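Local coordinates for invasion-associated protein B (Bartonella henselae, PDB 3DTD) that is of unknown molecular function but, as an IalB-family protein, is probably involved in the bacterium's invasion of host cells, at residues L25-G37 with Q151-L165. Residues are numbered along the deposited sequence; the frame is centred on the assembly and turned at random.
Sequences LTETYGLWSINCG and QLNGFSNALNRLIAL
I34, W32 and A158 meet where the C-terminal helix packs on a β-hairpin, strands 27-29 and 32-37 joined by a type II' turn from Y29 to W32, at one end, within this chain, of the larger antiparallel sheet. The helix runs almost along strand 32-37, with 15° between their axes. I34 sends CD1 onto the helix, 3.9 Å from A158 CB and also against L162 CD1, while its CG2 branch meets L165 CD1; W32 CB packs on A158 CB as well. That same methyl of L165 touches SG of C36, which is disulfide-bonded to C45 on the next strand. Toward the start of the helix, F155 presents its ring edge to the face of W32 in a T-shaped stack, planes at 87°, with F155 CD1 lying 3.7 Å from W32 CZ2; M62 of strand 58-66 also packs on W32.

The indole N-H is used too: W32 NE1 donates to Q151 O, 3.0 Å away and on a lone pair in the carbonyl plane. Beside it, L31 N bonds N153 O at 2.9 Å, tying the hairpin turn to the loop before the helix. The backbones close in here, and the CA-H of G154, the N-cap residue, points to Y29 O.

Farther out, the Y29 ring lies against A158 and the CB and CG of R161. R161 crosses E27 at about a right angle and grips its carboxylate side-on in a salt bridge. R161 NH2 reaches E27 OE1 at 3.1 Å, and R161 NE meets the syn lone pair of E27 OE2 at 2.9 Å. E27 OE2 also accepts the hydroxyl of Y29, Y29 OH to E27 OE2 being 2.8 Å, nearly along the C-O axis.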
loop_
_atom_site.group_PDB
_atom_site.type_symbol
_atom_site.label_atom_id
_atom_site.label_comp_id
_atom_site.label_asym_id
_atom_site.label_seq_id
_atom_site.Cartn_x
_atom_site.Cartn_y
_atom_site.Cartn_z
ATOM N N LEU C 25 17.930 24.544 -16.302
ATOM C CA LEU C 25 19.012 23.864 -15.597
ATOM C C LEU C 25 19.524 24.665 -14.394
ATOM O O LEU C 25 19.730 25.874 -14.485
ATOM C CB LEU C 25 20.156 23.589 -16.577
ATOM C CG LEU C 25 20.866 22.240 -16.529
ATOM C CD1 LEU C 25 19.889 21.108 -16.752
ATOM C CD2 LEU C 25 21.935 22.208 -17.584
ATOM N N THR C 26 19.728 23.977 -13.273
ATOM C CA THR C 26 20.194 24.607 -12.039
ATOM C C THR C 26 21.713 24.832 -12.046
ATOM O O THR C 26 22.492 23.888 -12.197
ATOM C CB THR C 26 19.793 23.771 -10.790
ATOM O OG1 THR C 26 18.390 23.477 -10.827
ATOM C CG2 THR C 26 20.120 24.519 -9.495
ATOM N N GLU C 27 22.117 26.090 -11.884
ATOM C CA GLU C 27 23.526 26.452 -11.709
ATOM C C GLU C 27 23.852 26.552 -10.229
ATOM O O GLU C 27 23.019 26.974 -9.440
ATOM C CB GLU C 27 23.838 27.784 -12.386
ATOM C CG GLU C 27 23.539 27.807 -13.867
ATOM C CD GLU C 27 24.026 29.063 -14.557
ATOM O OE1 GLU C 27 23.341 29.528 -15.492
ATOM O OE2 GLU C 27 25.094 29.583 -14.170
ATOM N N THR C 28 25.071 26.168 -9.861
ATOM C CA THR C 28 25.491 26.139 -8.465
ATOM C C THR C 28 26.729 27.003 -8.262
ATOM O O THR C 28 27.742 26.828 -8.948
ATOM C CB THR C 28 25.773 24.696 -7.994
ATOM O OG1 THR C 28 24.671 23.847 -8.356
ATOM C CG2 THR C 28 25.978 24.644 -6.477
ATOM N N TYR C 29 26.626 27.946 -7.329
ATOM C CA TYR C 29 27.738 28.808 -6.955
ATOM C C TYR C 29 27.875 28.792 -5.448
ATOM O O TYR C 29 27.147 29.492 -4.742
ATOM C CB TYR C 29 27.530 30.232 -7.481
ATOM C CG TYR C 29 27.532 30.300 -8.986
ATOM C CD1 TYR C 29 28.728 30.393 -9.694
ATOM C CD2 TYR C 29 26.338 30.248 -9.706
ATOM C CE1 TYR C 29 28.738 30.439 -11.078
ATOM C CE2 TYR C 29 26.338 30.288 -11.095
ATOM C CZ TYR C 29 27.539 30.384 -11.773
ATOM O OH TYR C 29 27.549 30.430 -13.144
ATOM N N GLY C 30 28.803 27.965 -4.970
ATOM C CA GLY C 30 28.989 27.734 -3.550
ATOM C C GLY C 30 27.762 27.057 -2.985
ATOM O O GLY C 30 27.431 25.935 -3.367
ATOM N N LEU C 31 27.075 27.763 -2.093
ATOM C CA LEU C 31 25.852 27.262 -1.480
ATOM C C LEU C 31 24.605 27.818 -2.171
ATOM O O LEU C 31 23.483 27.448 -1.836
ATOM C CB LEU C 31 25.835 27.578 0.018
ATOM C CG LEU C 31 26.882 26.895 0.907
ATOM C CD1 LEU C 31 26.820 27.441 2.317
ATOM C CD2 LEU C 31 26.717 25.380 0.925
ATOM N N TRP C 32 24.809 28.687 -3.154
ATOM C CA TRP C 32 23.701 29.350 -3.837
ATOM C C TRP C 32 23.374 28.720 -5.183
ATOM O O TRP C 32 24.263 28.233 -5.883
ATOM C CB TRP C 32 23.977 30.851 -3.968
ATOM C CG TRP C 32 23.735 31.568 -2.689
ATOM C CD1 TRP C 32 24.556 31.603 -1.600
ATOM C CD2 TRP C 32 22.571 32.333 -2.343
ATOM N NE1 TRP C 32 23.981 32.346 -0.597
ATOM C CE2 TRP C 32 22.762 32.809 -1.027
ATOM C CE3 TRP C 32 21.385 32.663 -3.017
ATOM C CZ2 TRP C 32 21.815 33.603 -0.372
ATOM C CZ3 TRP C 32 20.445 33.453 -2.368
ATOM C CH2 TRP C 32 20.666 33.914 -1.057
ATOM N N SER C 33 22.085 28.719 -5.518
ATOM C CA SER C 33 21.591 28.144 -6.769
ATOM C C SER C 33 20.957 29.198 -7.676
ATOM O O SER C 33 20.426 30.198 -7.199
ATOM C CB SER C 33 20.578 27.030 -6.491
ATOM O OG SER C 33 21.148 25.989 -5.718
ATOM N N ILE C 34 21.025 28.962 -8.986
ATOM C CA ILE C 34 20.399 29.835 -9.979
ATOM C C ILE C 34 19.515 29.039 -10.944
ATOM O O ILE C 34 19.952 28.050 -11.541
ATOM C CB ILE C 34 21.444 30.683 -10.770
ATOM C CG1 ILE C 34 22.089 31.720 -9.852
ATOM C CG2 ILE C 34 20.801 31.401 -11.969
ATOM C CD1 ILE C 34 23.274 32.403 -10.449
ATOM N N ASN C 35 18.264 29.478 -11.068
ATOM C CA ASN C 35 17.330 28.933 -12.040
ATOM C C ASN C 35 16.710 30.047 -12.869
ATOM O O ASN C 35 16.400 31.116 -12.349
ATOM C CB ASN C 35 16.244 28.112 -11.344
ATOM C CG ASN C 35 16.750 26.770 -10.855
ATOM O OD1 ASN C 35 17.077 26.606 -9.681
ATOM N ND2 ASN C 35 16.823 25.799 -11.761
ATOM N N CYS C 36 16.555 29.798 -14.162
ATOM C CA CYS C 36 15.922 30.758 -15.054
ATOM C C CYS C 36 14.618 30.213 -15.614
ATOM O O CYS C 36 14.500 29.026 -15.896
ATOM C CB CYS C 36 16.866 31.154 -16.191
ATOM S SG CYS C 36 18.426 31.896 -15.646
ATOM N N GLY C 37 13.641 31.098 -15.760
ATOM C CA GLY C 37 12.369 30.760 -16.378
ATOM C C GLY C 37 11.842 31.942 -17.163
ATOM O O GLY C 37 12.212 33.082 -16.894
ATOM N N GLN C 151 23.245 31.333 4.927
ATOM C CA GLN C 151 24.677 31.281 4.644
ATOM C C GLN C 151 24.964 31.955 3.307
ATOM O O GLN C 151 24.259 31.720 2.325
ATOM C CB GLN C 151 25.175 29.840 4.639
ATOM C CG GLN C 151 25.017 29.111 5.958
ATOM C CD GLN C 151 25.514 27.683 5.891
ATOM O OE1 GLN C 151 26.702 27.420 6.062
ATOM N NE2 GLN C 151 24.599 26.747 5.649
ATOM N N LEU C 152 26.001 32.789 3.281
ATOM C CA LEU C 152 26.278 33.653 2.132
ATOM C C LEU C 152 27.425 33.189 1.227
ATOM O O LEU C 152 27.817 33.911 0.314
ATOM C CB LEU C 152 26.518 35.098 2.597
ATOM C CG LEU C 152 25.385 35.806 3.348
ATOM C CD1 LEU C 152 25.887 37.116 3.942
ATOM C CD2 LEU C 152 24.155 36.039 2.457
ATOM N N ASN C 153 27.961 31.996 1.477
ATOM C CA ASN C 153 29.026 31.442 0.636
ATOM C C ASN C 153 28.545 31.193 -0.793
ATOM O O ASN C 153 27.692 30.337 -1.034
ATOM C CB ASN C 153 29.617 30.163 1.237
ATOM C CG ASN C 153 30.800 29.636 0.437
ATOM O OD1 ASN C 153 30.655 28.737 -0.388
ATOM N ND2 ASN C 153 31.972 30.215 0.664
ATOM N N GLY C 154 29.082 31.974 -1.724
ATOM C CA GLY C 154 28.700 31.886 -3.122
ATOM C C GLY C 154 27.755 32.981 -3.587
ATOM O O GLY C 154 27.388 33.006 -4.759
ATOM N N PHE C 155 27.367 33.879 -2.676
ATOM C CA PHE C 155 26.439 34.975 -2.986
ATOM C C PHE C 155 26.991 35.893 -4.068
ATOM O O PHE C 155 26.293 36.211 -5.031
ATOM C CB PHE C 155 26.099 35.796 -1.730
ATOM C CG PHE C 155 25.014 36.831 -1.939
ATOM C CD1 PHE C 155 23.701 36.558 -1.563
ATOM C CD2 PHE C 155 25.308 38.085 -2.485
ATOM C CE1 PHE C 155 22.691 37.504 -1.751
ATOM C CE2 PHE C 155 24.309 39.032 -2.685
ATOM C CZ PHE C 155 22.997 38.742 -2.315
ATOM N N SER C 156 28.238 36.324 -3.888
ATOM C CA SER C 156 28.894 37.255 -4.806
ATOM C C SER C 156 29.001 36.670 -6.217
ATOM O O SER C 156 28.642 37.332 -7.192
ATOM C CB SER C 156 30.271 37.662 -4.258
ATOM O OG SER C 156 30.625 38.977 -4.635
ATOM N N ASN C 157 29.452 35.420 -6.313
ATOM C CA ASN C 157 29.592 34.741 -7.604
ATOM C C ASN C 157 28.271 34.437 -8.304
ATOM O O ASN C 157 28.193 34.503 -9.533
ATOM C CB ASN C 157 30.416 33.460 -7.464
ATOM C CG ASN C 157 31.903 33.731 -7.331
ATOM O OD1 ASN C 157 32.417 34.744 -7.809
ATOM N ND2 ASN C 157 32.609 32.813 -6.685
ATOM N N ALA C 158 27.243 34.113 -7.519
ATOM C CA ALA C 158 25.896 33.923 -8.051
ATOM C C ALA C 158 25.282 35.243 -8.533
ATOM O O ALA C 158 24.606 35.273 -9.558
ATOM C CB ALA C 158 24.993 33.238 -7.033
ATOM N N LEU C 159 25.537 36.328 -7.807
ATOM C CA LEU C 159 25.043 37.645 -8.211
ATOM C C LEU C 159 25.736 38.161 -9.474
ATOM O O LEU C 159 25.096 38.784 -10.315
ATOM C CB LEU C 159 25.154 38.650 -7.066
ATOM C CG LEU C 159 24.534 40.037 -7.251
ATOM C CD1 LEU C 159 23.083 39.977 -7.730
ATOM C CD2 LEU C 159 24.634 40.791 -5.952
ATOM N N ASN C 160 27.031 37.876 -9.601
ATOM C CA ASN C 160 27.796 38.153 -10.821
ATOM C C ASN C 160 27.252 37.443 -12.056
ATOM O O ASN C 160 27.249 38.007 -13.150
ATOM C CB ASN C 160 29.267 37.768 -10.635
ATOM C CG ASN C 160 30.005 38.712 -9.712
ATOM O OD1 ASN C 160 29.494 39.761 -9.346
ATOM N ND2 ASN C 160 31.219 38.336 -9.327
ATOM N N ARG C 161 26.809 36.202 -11.861
ATOM C CA ARG C 161 26.146 35.418 -12.896
ATOM C C ARG C 161 24.778 36.003 -13.259
ATOM O O ARG C 161 24.412 36.036 -14.433
ATOM C CB ARG C 161 26.033 33.954 -12.452
ATOM C CG ARG C 161 25.361 33.009 -13.446
ATOM C CD ARG C 161 26.067 32.959 -14.780
ATOM N NE ARG C 161 25.437 31.990 -15.667
ATOM C CZ ARG C 161 25.496 32.030 -16.993
ATOM N NH1 ARG C 161 26.159 33.003 -17.607
ATOM N NH2 ARG C 161 24.882 31.096 -17.702
ATOM N N LEU C 162 24.048 36.477 -12.250
ATOM C CA LEU C 162 22.772 37.162 -12.447
ATOM C C LEU C 162 22.907 38.460 -13.247
ATOM O O LEU C 162 22.033 38.789 -14.052
ATOM C CB LEU C 162 22.093 37.427 -11.096
ATOM C CG LEU C 162 20.745 36.756 -10.805
ATOM C CD1 LEU C 162 20.741 35.256 -11.023
ATOM C CD2 LEU C 162 20.279 37.105 -9.411
ATOM N N ILE C 163 24.008 39.179 -13.017
ATOM C CA ILE C 163 24.350 40.386 -13.778
ATOM C C ILE C 163 24.649 40.026 -15.234
ATOM O O ILE C 163 24.167 40.685 -16.154
ATOM C CB ILE C 163 25.535 41.159 -13.120
ATOM C CG1 ILE C 163 25.120 41.705 -11.747
ATOM C CG2 ILE C 163 26.007 42.319 -14.000
ATOM C CD1 ILE C 163 26.267 41.993 -10.799
ATOM N N ALA C 164 25.419 38.956 -15.419
ATOM C CA ALA C 164 25.779 38.433 -16.737
ATOM C C ALA C 164 24.590 37.901 -17.544
ATOM O O ALA C 164 24.580 38.004 -18.772
ATOM C CB ALA C 164 26.850 37.353 -16.600
ATOM N N LEU C 165 23.599 37.337 -16.856
ATOM C CA LEU C 165 22.390 36.829 -17.509
ATOM C C LEU C 165 21.436 37.946 -17.947
ATOM O O LEU C 165 20.629 37.750 -18.858
ATOM C CB LEU C 165 21.668 35.812 -16.619
ATOM C CG LEU C 165 22.282 34.410 -16.523
ATOM C CD1 LEU C 165 21.847 33.706 -15.246
ATOM C CD2 LEU C 165 21.963 33.561 -17.753
#